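Local coordinates for putative uncharacterized protein (Cricetid herpesvirus 2, PDB 4ZKQ) that binds chemokines, probably as a viral decoy receptor that keeps these signals from the receptors of the host, at residues 63-67 / 68-72; 100-103 / 104-108; 199-203 / 204-208. One frame throughout, in Å; residues are numbered along the deposited sequence. Where two conformers were deposited one is given.

Contact 1 (63-67 / 68-72)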
loop_
_atom_site.group_PDB
_atom_site.type_symbol
_atom_site.label_atom_id
_atom_site.label_comp_id
_atom_site.label_asym_id
_atom_site.label_seq_id
_atom_site.Cartn_x
_atom_site.Cartn_y
_atom_site.Cartn_z
ATOM N N LEU A 63 -2.248 -11.542 -17.694
ATOM C CA LEU A 63 -2.094 -12.951 -18.038
ATOM C C LEU A 63 -3.423 -13.499 -18.536
ATOM O O LEU A 63 -4.484 -13.096 -18.058
ATOM C CB LEU A 63 -1.633 -13.772 -16.838
ATOM C CG LEU A 63 -0.148 -14.040 -16.612
ATOM C CD1 LEU A 63 -0.012 -14.989 -15.435
ATOM C CD2 LEU A 63 0.532 -14.618 -17.841
ATOM N N ASP A 64 -3.372 -14.424 -19.489
ATOM C CA ASP A 64 -4.593 -15.060 -19.955
ATOM C C ASP A 64 -4.990 -16.120 -18.938
ATOM O O ASP A 64 -4.317 -17.138 -18.794
ATOM C CB ASP A 64 -4.418 -15.668 -21.347
ATOM C CG ASP A 64 -5.718 -16.229 -21.898
ATOM O OD1 ASP A 64 -6.667 -15.441 -22.111
ATOM O OD2 ASP A 64 -5.793 -17.456 -22.116
ATOM N N LEU A 65 -6.075 -15.854 -18.220
ATOM C CA LEU A 65 -6.526 -16.715 -17.134
ATOM C C LEU A 65 -8.040 -16.852 -17.178
ATOM O O LEU A 65 -8.751 -15.853 -17.323
ATOM C CB LEU A 65 -6.098 -16.150 -15.778
ATOM C CG LEU A 65 -4.602 -15.998 -15.507
ATOM C CD1 LEU A 65 -4.398 -15.156 -14.270
ATOM C CD2 LEU A 65 -3.938 -17.352 -15.329
ATOM N N LEU A 66 -8.528 -18.083 -17.041
ATOM C CA LEU A 66 -9.959 -18.357 -17.112
ATOM C C LEU A 66 -10.595 -17.616 -18.288
ATOM O O LEU A 66 -11.660 -17.021 -18.160
ATOM C CB LEU A 66 -10.635 -17.978 -15.790
ATOM C CG LEU A 66 -10.193 -18.837 -14.602
ATOM C CD1 LEU A 66 -10.726 -18.308 -13.279
ATOM C CD2 LEU A 66 -10.638 -20.277 -14.791
ATOM N N GLU A 67 -9.884 -17.627 -19.413
ATOM C CA GLU A 67 -10.388 -17.171 -20.714
ATOM C C GLU A 67 -10.510 -15.650 -20.900
ATOM O O GLU A 67 -11.158 -15.192 -21.844
ATOM C CB GLU A 67 -11.746 -17.828 -20.998
ATOM C CG GLU A 67 -11.713 -19.354 -20.871
ATOM C CD GLU A 67 -12.992 -20.028 -21.345
ATOM O OE1 GLU A 67 -13.812 -19.365 -22.013
ATOM O OE2 GLU A 67 -13.171 -21.228 -21.050
ATOM N N LYS A 68 -9.872 -14.871 -20.030
ATOM C CA LYS A 68 -9.747 -13.427 -20.246
ATOM C C LYS A 68 -8.377 -12.930 -19.805
ATOM O O LYS A 68 -7.719 -13.558 -18.972
ATOM C CB LYS A 68 -10.821 -12.647 -19.483
ATOM C CG LYS A 68 -12.253 -12.905 -19.925
ATOM C CD LYS A 68 -13.212 -12.003 -19.156
ATOM C CE LYS A 68 -14.671 -12.367 -19.393
ATOM N NZ LYS A 68 -15.598 -11.546 -18.551
ATOM N N GLU A 69 -7.945 -11.809 -20.372
ATOM C CA GLU A 69 -6.721 -11.156 -19.925
ATOM C C GLU A 69 -6.955 -10.585 -18.534
ATOM O O GLU A 69 -7.896 -9.823 -18.327
ATOM C CB GLU A 69 -6.307 -10.060 -20.901
ATOM C CG GLU A 69 -5.634 -10.580 -22.157
ATOM C CD GLU A 69 -4.124 -10.594 -22.034
ATOM O OE1 GLU A 69 -3.496 -9.593 -22.436
ATOM O OE2 GLU A 69 -3.565 -11.593 -21.529
ATOM N N THR A 70 -6.098 -10.965 -17.591
ATOM C CA THR A 70 -6.297 -10.652 -16.182
ATOM C C THR A 70 -5.084 -9.970 -15.555
ATOM O O THR A 70 -3.962 -10.463 -15.683
ATOM C CB THR A 70 -6.600 -11.936 -15.393
ATOM O OG1 THR A 70 -7.705 -12.616 -16.004
ATOM C CG2 THR A 70 -6.922 -11.622 -13.934
ATOM N N ALA A 71 -5.322 -8.848 -14.874
ATOM C CA ALA A 71 -4.292 -8.161 -14.093
ATOM C C ALA A 71 -4.654 -8.225 -12.615
ATOM O O ALA A 71 -5.825 -8.120 -12.250
ATOM C CB ALA A 71 -4.145 -6.723 -14.542
ATOM N N VAL A 72 -3.645 -8.413 -11.779
ATOM C CA VAL A 72 -3.831 -8.519 -10.341
ATOM C C VAL A 72 -2.931 -7.497 -9.673
ATOM O O VAL A 72 -1.709 -7.632 -9.684
ATOM C CB VAL A 72 -3.510 -9.934 -9.829
ATOM C CG1 VAL A 72 -3.671 -10.012 -8.316
ATOM C CG2 VAL A 72 -4.412 -10.960 -10.517
#
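Leu65 and Lys68 close a tight beta hairpin, exchanging two backbone hydrogen bonds: Leu65 N to Lys68 O at 2.9 Å and Lys68 N to Leu65 O at 3.1 Å. Leu66 and Glu67 fill the corners of the type I' turn between them, both with positive phi. One rung further along, Leu63 and Thr70 bond in the same double fashion, with Thr70 N only 2.7 Å from Leu63 O.

Between these rungs Asp64 and Glu69 form the non-hydrogen-bonded pair on the opposite face from Leu65 and Thr70. In one of its two conformers Glu69 bends at chi2 (-94°) and brings OE2 to 4.2 Å from Asp64 CB; the other conformer makes this approach doubtful.

On the other face Leu65 and Thr70 cross at about a right angle, with Leu65 CD1 4.1 Å from Thr70 CB. Leu65 also packs on Thr207 and Ile209 of strand 206-223, and Leu63 on Met192. Arg151, from the next strand of the sheet, hydrogen-bonds with NH1 to Leu65 O and with NH2 to Leu66 O, so its guanidinium ties the turn to strand 147-152.

Lys68 O is gripped twice: while Leu65 N approaches one face of its carbonyl plane, Thr70 OG1 donates to it from the opposite face over 3.1 Å.

Contact 2 (100-103 / 104-108)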
loop_
_atom_site.group_PDB
_atom_site.type_symbol
_atom_site.label_atom_id
_atom_site.label_comp_id
_atom_site.label_asym_id
_atom_site.label_seq_id
_atom_site.Cartn_x
_atom_site.Cartn_y
_atom_site.Cartn_z
ATOM N N VAL A 100 -8.667 -2.672 -32.715
ATOM C CA VAL A 100 -9.212 -3.580 -31.712
ATOM C C VAL A 100 -10.662 -3.206 -31.409
ATOM O O VAL A 100 -10.996 -2.028 -31.242
ATOM C CB VAL A 100 -8.363 -3.575 -30.415
ATOM C CG1 VAL A 100 -8.254 -2.189 -29.847
ATOM C CG2 VAL A 100 -8.949 -4.526 -29.384
ATOM N N ALA A 101 -11.516 -4.226 -31.356
ATOM C CA ALA A 101 -12.954 -4.043 -31.181
ATOM C C ALA A 101 -13.408 -4.555 -29.822
ATOM O O ALA A 101 -13.969 -5.646 -29.715
ATOM C CB ALA A 101 -13.714 -4.754 -32.286
ATOM N N VAL A 102 -13.157 -3.761 -28.788
ATOM C CA VAL A 102 -13.551 -4.115 -27.433
ATOM C C VAL A 102 -14.389 -2.983 -26.871
ATOM O O VAL A 102 -14.028 -1.811 -26.988
ATOM C CB VAL A 102 -12.327 -4.390 -26.533
ATOM C CG1 VAL A 102 -12.755 -4.662 -25.099
ATOM C CG2 VAL A 102 -11.540 -5.571 -27.068
ATOM N N ASN A 103 -15.524 -3.341 -26.282
ATOM C CA ASN A 103 -16.434 -2.360 -25.711
ATOM C C ASN A 103 -16.087 -2.113 -24.249
ATOM O O ASN A 103 -15.534 -2.988 -23.584
ATOM C CB ASN A 103 -17.887 -2.834 -25.835
ATOM C CG ASN A 103 -18.337 -2.979 -27.280
ATOM O OD1 ASN A 103 -18.118 -2.089 -28.103
ATOM N ND2 ASN A 103 -18.970 -4.105 -27.594
ATOM N N GLU A 104 -16.414 -0.922 -23.759
ATOM C CA GLU A 104 -16.227 -0.585 -22.351
ATOM C C GLU A 104 -16.897 -1.621 -21.453
ATOM O O GLU A 104 -16.406 -1.924 -20.366
ATOM C CB GLU A 104 -16.786 0.813 -22.056
ATOM C CG GLU A 104 -16.066 1.928 -22.793
ATOM C CD GLU A 104 -16.638 3.305 -22.513
ATOM O OE1 GLU A 104 -17.763 3.411 -21.975
ATOM O OE2 GLU A 104 -15.949 4.294 -22.837
ATOM N N SER A 105 -18.007 -2.176 -21.927
ATOM C CA SER A 105 -18.783 -3.141 -21.154
ATOM C C SER A 105 -18.110 -4.502 -21.055
ATOM O O SER A 105 -18.535 -5.350 -20.275
ATOM C CB SER A 105 -20.172 -3.306 -21.772
ATOM O OG SER A 105 -20.876 -2.078 -21.749
ATOM N N ASP A 106 -17.066 -4.717 -21.848
ATOM C CA ASP A 106 -16.308 -5.962 -21.779
ATOM C C ASP A 106 -15.311 -5.974 -20.621
ATOM O O ASP A 106 -14.764 -7.022 -20.277
ATOM C CB ASP A 106 -15.563 -6.197 -23.093
ATOM C CG ASP A 106 -16.493 -6.540 -24.239
ATOM O OD1 ASP A 106 -17.449 -7.315 -24.019
ATOM O OD2 ASP A 106 -16.269 -6.032 -25.355
ATOM N N LEU A 107 -15.059 -4.803 -20.041
ATOM C CA LEU A 107 -14.153 -4.689 -18.899
ATOM C C LEU A 107 -14.897 -4.895 -17.592
ATOM O O LEU A 107 -15.911 -4.246 -17.347
ATOM C CB LEU A 107 -13.478 -3.314 -18.887
ATOM C CG LEU A 107 -12.664 -2.941 -17.643
ATOM C CD1 LEU A 107 -11.401 -3.789 -17.533
ATOM C CD2 LEU A 107 -12.329 -1.451 -17.661
ATOM N N THR A 108 -14.386 -5.783 -16.745
ATOM C CA THR A 108 -14.880 -5.883 -15.382
ATOM C C THR A 108 -13.730 -5.816 -14.382
ATOM O O THR A 108 -12.574 -6.094 -14.713
ATOM C CB THR A 108 -15.678 -7.175 -15.157
ATOM O OG1 THR A 108 -14.824 -8.306 -15.359
ATOM C CG2 THR A 108 -16.876 -7.245 -16.118
#
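Asn103 and Asp106 clasp each other through two hydrogen bonds across a single turn of 3-10 helix. In the first, Asp106 N donates to Asn103 O at 2.9 Å. Glu104 O accepts from Leu107 N at 3.2 Å, so two successive i to i+3 bonds define the turn. The second bond of the clasp runs in the reverse direction: Asn103 N gives its hydrogen to Asp106 OD2 at 2.9 Å, meeting the carboxylate oxygen on its anti side and 29° out of its plane. The Asp106 side chain thus ties down the backbone just ahead of the turn.

Van der Waals contacts reinforce this. A chi1 of 176° turns CG1 of Val102 anti to the backbone N and brings it onto Asp106, with Val102 CG1 3.8 Å from Asp106 CB. Asn103 CB stands 3.6 Å from Asp106 OD2, and the Asn103 amide is tilted by 27° against the carboxylate. Asn103 bears an N-linked glycan in another structure of this protein, but none here.

Charge enters through Glu104, whose OE2 forms a salt bridge with Arg134 NE. The turn lies at the surface between strands 85-94 and 108-111: Val102, Glu104 and Leu107 all touch Trp94, Leu107 also packs on Phe121 of strand 117-125, and Val102 reaches Val152 of strand 147-152.

Contact 3 (199-203 / 204-208). With NAG (2-acetamido-2-deoxy-beta-D-glucopyranose), chain B.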
loop_
_atom_site.group_PDB
_atom_site.type_symbol
_atom_site.label_atom_id
_atom_site.label_comp_id
_atom_site.label_asym_id
_atom_site.label_seq_id
_atom_site.Cartn_x
_atom_site.Cartn_y
_atom_site.Cartn_z
ATOM N N GLU A 199 -2.853 -26.531 -2.106
ATOM C CA GLU A 199 -3.771 -26.841 -1.029
ATOM C C GLU A 199 -5.135 -27.273 -1.582
ATOM O O GLU A 199 -5.375 -27.181 -2.775
ATOM C CB GLU A 199 -3.894 -25.609 -0.142
ATOM C CG GLU A 199 -4.701 -25.789 1.136
ATOM C CD GLU A 199 -4.180 -26.904 2.017
ATOM O OE1 GLU A 199 -2.968 -27.205 1.951
ATOM O OE2 GLU A 199 -4.988 -27.484 2.773
ATOM N N THR A 200 -6.012 -27.766 -0.712
ATOM C CA THR A 200 -7.337 -28.197 -1.139
ATOM C C THR A 200 -8.128 -27.034 -1.742
ATOM O O THR A 200 -8.176 -25.939 -1.178
ATOM C CB THR A 200 -8.148 -28.798 0.022
ATOM O OG1 THR A 200 -7.344 -29.742 0.738
ATOM C CG2 THR A 200 -9.394 -29.494 -0.512
ATOM N N THR A 201 -8.754 -27.296 -2.886
ATOM C CA THR A 201 -9.546 -26.298 -3.603
ATOM C C THR A 201 -10.643 -25.713 -2.719
ATOM O O THR A 201 -11.273 -26.429 -1.941
ATOM C CB THR A 201 -10.179 -26.913 -4.876
ATOM O OG1 THR A 201 -9.161 -27.111 -5.864
ATOM C CG2 THR A 201 -11.245 -26.006 -5.463
ATOM N N VAL A 202 -10.854 -24.405 -2.839
ATOM C CA VAL A 202 -11.904 -23.717 -2.096
ATOM C C VAL A 202 -12.793 -22.901 -3.032
ATOM O O VAL A 202 -13.831 -22.384 -2.621
ATOM C CB VAL A 202 -11.308 -22.799 -1.016
ATOM C CG1 VAL A 202 -10.488 -23.615 -0.026
ATOM C CG2 VAL A 202 -10.448 -21.716 -1.643
ATOM N N LEU A 203 -12.381 -22.804 -4.293
ATOM C CA LEU A 203 -13.141 -22.097 -5.317
ATOM C C LEU A 203 -13.384 -22.988 -6.519
ATOM O O LEU A 203 -12.581 -23.862 -6.821
ATOM C CB LEU A 203 -12.397 -20.846 -5.787
ATOM C CG LEU A 203 -12.189 -19.679 -4.830
ATOM C CD1 LEU A 203 -11.395 -18.598 -5.549
ATOM C CD2 LEU A 203 -13.514 -19.137 -4.333
ATOM N N GLU A 204 -14.475 -22.739 -7.232
ATOM C CA GLU A 204 -14.696 -23.406 -8.502
ATOM C C GLU A 204 -13.764 -22.827 -9.565
ATOM O O GLU A 204 -13.559 -21.615 -9.633
ATOM C CB GLU A 204 -16.157 -23.270 -8.930
ATOM C CG GLU A 204 -17.133 -23.800 -7.892
ATOM C CD GLU A 204 -16.780 -25.203 -7.429
ATOM O OE1 GLU A 204 -16.773 -26.120 -8.277
ATOM O OE2 GLU A 204 -16.494 -25.385 -6.226
ATOM N N ASN A 205 -13.200 -23.711 -10.383
ATOM C CA ASN A 205 -12.245 -23.335 -11.423
ATOM C C ASN A 205 -11.056 -22.570 -10.847
ATOM O O ASN A 205 -10.554 -21.614 -11.440
ATOM C CB ASN A 205 -12.955 -22.533 -12.523
ATOM C CG ASN A 205 -13.526 -23.437 -13.603
ATOM O OD1 ASN A 205 -13.698 -24.635 -13.377
ATOM N ND2 ASN A 205 -13.814 -22.879 -14.778
ATOM N N GLN A 206 -10.587 -23.039 -9.694
ATOM C CA GLN A 206 -9.538 -22.356 -8.962
ATOM C C GLN A 206 -8.261 -22.275 -9.778
ATOM O O GLN A 206 -7.775 -23.272 -10.313
ATOM C CB GLN A 206 -9.266 -23.048 -7.631
ATOM C CG GLN A 206 -8.231 -22.321 -6.791
ATOM C CD GLN A 206 -8.246 -22.740 -5.339
ATOM O OE1 GLN A 206 -9.307 -22.950 -4.750
ATOM N NE2 GLN A 206 -7.063 -22.860 -4.751
ATOM N N THR A 207 -7.738 -21.061 -9.865
ATOM C CA THR A 207 -6.542 -20.758 -10.631
ATOM C C THR A 207 -5.598 -19.978 -9.732
ATOM O O THR A 207 -5.983 -18.949 -9.180
ATOM C CB THR A 207 -6.882 -19.942 -11.888
ATOM O OG1 THR A 207 -7.878 -20.635 -12.649
ATOM C CG2 THR A 207 -5.651 -19.716 -12.754
ATOM N N CYS A 208 -4.376 -20.477 -9.570
ATOM C CA CYS A 208 -3.419 -19.871 -8.651
ATOM C C CYS A 208 -2.347 -19.078 -9.391
ATOM O O CYS A 208 -1.786 -19.535 -10.390
ATOM C CB CYS A 208 -2.774 -20.940 -7.773
ATOM S SG CYS A 208 -3.947 -21.762 -6.672
HETATM C C1 NAG B . -14.336 -23.687 -15.862
HETATM C C2 NAG B . -15.570 -24.464 -15.550
HETATM C C3 NAG B . -16.747 -23.920 -16.374
HETATM C C4 NAG B . -16.670 -22.399 -16.380
HETATM C C5 NAG B . -15.491 -22.004 -17.241
HETATM C C6 NAG B . -14.912 -20.657 -16.833
HETATM C C7 NAG B . -15.371 -26.862 -14.872
HETATM C C8 NAG B . -15.091 -28.275 -15.267
HETATM N N2 NAG B . -15.321 -25.819 -15.873
HETATM O O3 NAG B . -17.950 -24.321 -15.804
HETATM O O4 NAG B . -17.899 -21.928 -16.904
HETATM O O5 NAG B . -14.464 -22.981 -17.128
HETATM O O6 NAG B . -15.106 -19.720 -17.888
HETATM O O7 NAG B . -15.640 -26.613 -13.710
HETATM O O HOH W 1 -6.766 -23.582 -1.985
#
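Val202 N and Leu203 N, two consecutive backbone N-H groups, converge on the side-chain oxygen of Gln206. Val202 N reaches Gln206 OE1 at 2.9 Å in a nearly straight bond (174°). Leu203 N lies in the carbonyl plane of the same amide, 3.1 Å from Gln206 OE1, and its bond is more bent (145°). The other half of the amide is engaged too: Gln206 NE2 donates to a water 2.9 Å away, which passes a hydrogen on to Thr200 O. Held at both ends, the amide is fixed in its rotation. Gln206 gets there by turning CG anti to its backbone N (chi1 -177°) and running extended back along the loop.

Around this clamp the packing is light. Val202 CG2 comes 3.5 Å from Gln206 OE1, and Gln206 CB sits 3.5 Å from Leu203 O. Leu203, buried, rests on Val260 and Val262, and a disulfide links Cys208 to Cys197.

Leu203 to Gln206 form a type II beta turn. At its third position Asn205 opens the N-glycosylation sequon Asn-Gln-Thr; Thr207 OG1 donates a hydrogen bond to Asn205 O, and Asn205 ND2 is covalently attached to C1 of an N-acetylglucosamine.

Overall arrangement
Contact 1 is the partly buried member, a regular hairpin; contacts 2 and 3 lie at the surface, one in a loop, the other where a loop turns into strand 206-223. Contacts 1 and 2 serve one antiparallel four-stranded sheet from its two edges: the hairpin contains edge strand 63-65, while the turn of contact 2 leads into the other edge strand, 108-111. They do not touch. Contact 3 belongs to a different sheet, yet meets contact 1, where Leu66 CD2 lies 3.5 Å from Thr207 OG1. The chemistry follows location: paired backbone bonds in the hairpin, a carboxylate holding a 3-10 turn in contact 2, and an amide bridging two N-H groups beside a glycan in contact 3.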